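Local atomic coordinates of plastocyanin (Adiantum capillus-veneris, PDB entry 1KDJ), a protein that carries electrons between the cytochrome b6-f complex and P700 of photosystem I by means of a bound copper ion. Residues V27-V32 with Y83-T88. Sequence-based numbering, arbitrary orientation.
Sequences VEFTLV and YTFYCT. With CU (copper (II) ion), chain B.
Phe-29 sets its ring edge over one face of Phe-85, a T-shaped pair in the core of the plastocyanin beta sandwich. Strand 27-31 belongs to one sheet and strand 81-86 to the other, and the two phenylalanines reach into the interior from opposite directions. The backbones stay far apart, CA of Phe-29 lying 11.5 Å from CA of Phe-85, so the rings alone bridge the gap between these segments. Their centroids are 5.2 Å apart and their planes stand at 74°, close to perpendicular. CE1 of Phe-29 makes the nearest approach, 3.7 Å from CE1 of Phe-85, while CZ of Phe-29 sits 4.1 Å above the centre of the Phe-85 ring. With CG wedged between its backbone N and carbonyl carbon (chi1 54°), Phe-85 offers that face to the incoming edge.

Both rings are buried and apolar. Val-27 CG1 lies over one face of the Phe-29 ring, nearer its rim than its middle, at a height of 3.7 Å, and Val-3, Val-5 and Ile-39 pack against the same side chain. Phe-85 makes a second edge-to-face contact, with Phe-14.

Two residues beyond Phe-85, the chain leaves the strand and reaches the copper site, though the nearest Phe-85 ring atom, CD1, is still 9.9 Å from the copper ion. His-37 and His-90 bind the copper through ND1, and Met-95, also a copper ligand, touches Cys-87. The Cys-87 side chain extends with SG anti to the backbone N (chi1 170°), placing SG 2.3 Å from the copper ion.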
ATOM      1  N   VAL A  27      -1.997  -7.112  -5.277  1.00 20.93           N
ATOM      2  CA  VAL A  27      -1.476  -7.080  -3.924  1.00 21.49           C
ATOM      3  C   VAL A  27      -2.720  -6.774  -3.087  1.00 21.57           C
ATOM      4  O   VAL A  27      -3.381  -5.756  -3.314  1.00 21.35           O
ATOM      5  CB  VAL A  27      -0.449  -5.989  -3.773  1.00 20.38           C
ATOM      6  CG1 VAL A  27       0.141  -6.019  -2.377  1.00 20.88           C
ATOM      7  CG2 VAL A  27       0.691  -6.233  -4.751  1.00 23.11           C
ATOM      8  N   GLU A  28      -3.125  -7.694  -2.209  1.00 20.16           N
ATOM      9  CA  GLU A  28      -4.288  -7.493  -1.374  1.00 21.00           C
ATOM     10  C   GLU A  28      -3.783  -7.091   0.002  1.00 19.31           C
ATOM     11  O   GLU A  28      -3.002  -7.818   0.623  1.00 18.83           O
ATOM     12  CB  GLU A  28      -5.076  -8.761  -1.259  1.00 23.80           C
ATOM     13  CG  GLU A  28      -6.442  -8.518  -0.646  1.00 30.85           C
ATOM     14  CD  GLU A  28      -7.154  -9.822  -0.312  1.00 37.79           C
ATOM     15  OE1 GLU A  28      -7.323 -10.662  -1.214  1.00 40.94           O
ATOM     16  OE2 GLU A  28      -7.523 -10.009   0.858  1.00 40.90           O
ATOM     17  N   PHE A  29      -4.149  -5.903   0.460  1.00 17.55           N
ATOM     18  CA  PHE A  29      -3.782  -5.398   1.776  1.00 16.57           C
ATOM     19  C   PHE A  29      -4.979  -5.695   2.674  1.00 16.73           C
ATOM     20  O   PHE A  29      -6.117  -5.461   2.282  1.00 15.12           O
ATOM     21  CB  PHE A  29      -3.537  -3.917   1.691  1.00 15.58           C
ATOM     22  CG  PHE A  29      -2.344  -3.493   0.865  1.00 13.26           C
ATOM     23  CD1 PHE A  29      -1.108  -3.381   1.451  1.00 13.47           C
ATOM     24  CD2 PHE A  29      -2.511  -3.166  -0.462  1.00 14.55           C
ATOM     25  CE1 PHE A  29      -0.010  -2.938   0.749  1.00 13.57           C
ATOM     26  CE2 PHE A  29      -1.402  -2.732  -1.162  1.00 13.74           C
ATOM     27  CZ  PHE A  29      -0.162  -2.611  -0.578  1.00 13.73           C
ATOM     28  N   THR A  30      -4.784  -6.303   3.841  1.00 18.19           N
ATOM     29  CA  THR A  30      -5.871  -6.680   4.729  1.00 19.54           C
ATOM     30  C   THR A  30      -5.539  -6.161   6.107  1.00 17.61           C
ATOM     31  O   THR A  30      -4.430  -6.323   6.621  1.00 16.66           O
ATOM     32  CB  THR A  30      -6.038  -8.180   4.839  1.00 22.06           C
ATOM     33  OG1 THR A  30      -6.228  -8.660   3.508  1.00 28.70           O
ATOM     34  CG2 THR A  30      -7.227  -8.573   5.706  1.00 24.69           C
ATOM     35  N   LEU A  31      -6.510  -5.459   6.672  1.00 18.31           N
ATOM     36  CA  LEU A  31      -6.375  -4.862   7.986  1.00 17.82           C
ATOM     37  C   LEU A  31      -6.350  -5.943   9.077  1.00 18.22           C
ATOM     38  O   LEU A  31      -7.191  -6.845   9.060  1.00 20.16           O
ATOM     39  CB  LEU A  31      -7.555  -3.919   8.271  1.00 17.38           C
ATOM     40  CG  LEU A  31      -7.521  -3.260   9.627  1.00 16.23           C
ATOM     41  CD1 LEU A  31      -6.473  -2.186   9.672  1.00 16.44           C
ATOM     42  CD2 LEU A  31      -8.894  -2.714   9.909  1.00 19.19           C
ATOM     43  N   VAL A  32      -5.403  -5.869   9.999  1.00 18.35           N
ATOM     44  CA  VAL A  32      -5.426  -6.730  11.173  1.00 19.49           C
ATOM     45  C   VAL A  32      -5.512  -5.774  12.382  1.00 19.28           C
ATOM     46  O   VAL A  32      -4.771  -4.790  12.464  1.00 17.02           O
ATOM     47  CB  VAL A  32      -4.135  -7.603  11.229  1.00 19.12           C
ATOM     48  CG1 VAL A  32      -4.197  -8.506  12.463  1.00 18.99           C
ATOM     49  CG2 VAL A  32      -4.025  -8.499   9.999  1.00 17.37           C
ATOM     50  N   TYR A  83       8.484   0.696  -5.820  1.00 19.69           N
ATOM     51  CA  TYR A  83       7.648   1.843  -5.490  1.00 17.53           C
ATOM     52  C   TYR A  83       7.455   1.818  -3.985  1.00 18.51           C
ATOM     53  O   TYR A  83       7.361   0.707  -3.458  1.00 17.48           O
ATOM     54  CB  TYR A  83       6.309   1.693  -6.178  1.00 15.47           C
ATOM     55  CG  TYR A  83       6.442   1.529  -7.685  1.00 17.21           C
ATOM     56  CD1 TYR A  83       6.757   2.625  -8.469  1.00 17.03           C
ATOM     57  CD2 TYR A  83       6.265   0.269  -8.237  1.00 17.58           C
ATOM     58  CE1 TYR A  83       6.895   2.458  -9.829  1.00 17.26           C
ATOM     59  CE2 TYR A  83       6.399   0.096  -9.596  1.00 16.44           C
ATOM     60  CZ  TYR A  83       6.708   1.195 -10.369  1.00 18.52           C
ATOM     61  OH  TYR A  83       6.819   1.025 -11.736  1.00 18.60           O
ATOM     62  N   THR A  84       7.447   2.964  -3.302  1.00 18.34           N
ATOM     63  CA  THR A  84       7.158   3.053  -1.867  1.00 17.61           C
ATOM     64  C   THR A  84       5.677   3.334  -1.652  1.00 17.33           C
ATOM     65  O   THR A  84       5.024   4.014  -2.459  1.00 15.13           O
ATOM     66  CB  THR A  84       7.999   4.164  -1.265  1.00 19.20           C
ATOM     67  OG1 THR A  84       9.335   3.713  -1.354  1.00 20.71           O
ATOM     68  CG2 THR A  84       7.691   4.455   0.211  1.00 23.73           C
ATOM     69  N   PHE A  85       5.083   2.740  -0.612  1.00 16.10           N
ATOM     70  CA  PHE A  85       3.730   3.064  -0.211  1.00 15.70           C
ATOM     71  C   PHE A  85       3.780   3.364   1.287  1.00 16.99           C
ATOM     72  O   PHE A  85       4.712   2.956   2.010  1.00 14.37           O
ATOM     73  CB  PHE A  85       2.740   1.916  -0.499  1.00 16.97           C
ATOM     74  CG  PHE A  85       3.069   0.537   0.049  1.00 18.84           C
ATOM     75  CD1 PHE A  85       2.641   0.192   1.316  1.00 17.41           C
ATOM     76  CD2 PHE A  85       3.809  -0.360  -0.703  1.00 18.26           C
ATOM     77  CE1 PHE A  85       2.962  -1.047   1.832  1.00 18.84           C
ATOM     78  CE2 PHE A  85       4.123  -1.595  -0.176  1.00 20.21           C
ATOM     79  CZ  PHE A  85       3.703  -1.944   1.101  1.00 19.31           C
ATOM     80  N   TYR A  86       2.792   4.133   1.740  1.00 17.39           N
ATOM     81  CA  TYR A  86       2.755   4.564   3.130  1.00 17.12           C
ATOM     82  C   TYR A  86       1.326   4.658   3.612  1.00 15.85           C
ATOM     83  O   TYR A  86       0.386   4.553   2.813  1.00 14.74           O
ATOM     84  CB  TYR A  86       3.478   5.917   3.278  1.00 19.85           C
ATOM     85  CG  TYR A  86       2.842   7.061   2.512  1.00 23.55           C
ATOM     86  CD1 TYR A  86       1.849   7.815   3.116  1.00 24.43           C
ATOM     87  CD2 TYR A  86       3.267   7.347   1.218  1.00 25.77           C
ATOM     88  CE1 TYR A  86       1.266   8.861   2.434  1.00 26.02           C
ATOM     89  CE2 TYR A  86       2.679   8.404   0.537  1.00 25.83           C
ATOM     90  CZ  TYR A  86       1.692   9.143   1.151  1.00 26.10           C
ATOM     91  OH  TYR A  86       1.093  10.174   0.479  1.00 26.83           O
ATOM     92  N   CYS A  87       1.167   4.762   4.937  1.00 13.81           N
ATOM     93  CA  CYS A  87      -0.158   4.905   5.507  1.00 14.58           C
ATOM     94  C   CYS A  87      -0.318   6.391   5.795  1.00 12.65           C
ATOM     95  O   CYS A  87       0.566   6.889   6.482  1.00 12.50           O
ATOM     96  CB  CYS A  87      -0.248   4.120   6.822  1.00 14.36           C
ATOM     97  SG  CYS A  87      -1.778   4.497   7.699  1.00 13.15           S
ATOM     98  N   THR A  88      -1.363   7.107   5.403  1.00 13.06           N
ATOM     99  CA  THR A  88      -1.498   8.526   5.724  1.00 15.24           C
ATOM    100  C   THR A  88      -1.533   8.898   7.220  1.00 12.21           C
ATOM    101  O   THR A  88      -0.634   9.627   7.612  1.00 13.19           O
ATOM    102  CB  THR A  88      -2.758   9.012   4.988  1.00 18.87           C
ATOM    103  OG1 THR A  88      -2.566   8.699   3.593  1.00 23.33           O
ATOM    104  CG2 THR A  88      -3.040  10.498   5.255  1.00 21.08           C
TER
HETATM  105 CU    CU B 103      -1.571   3.471   9.697  1.00 16.39          CU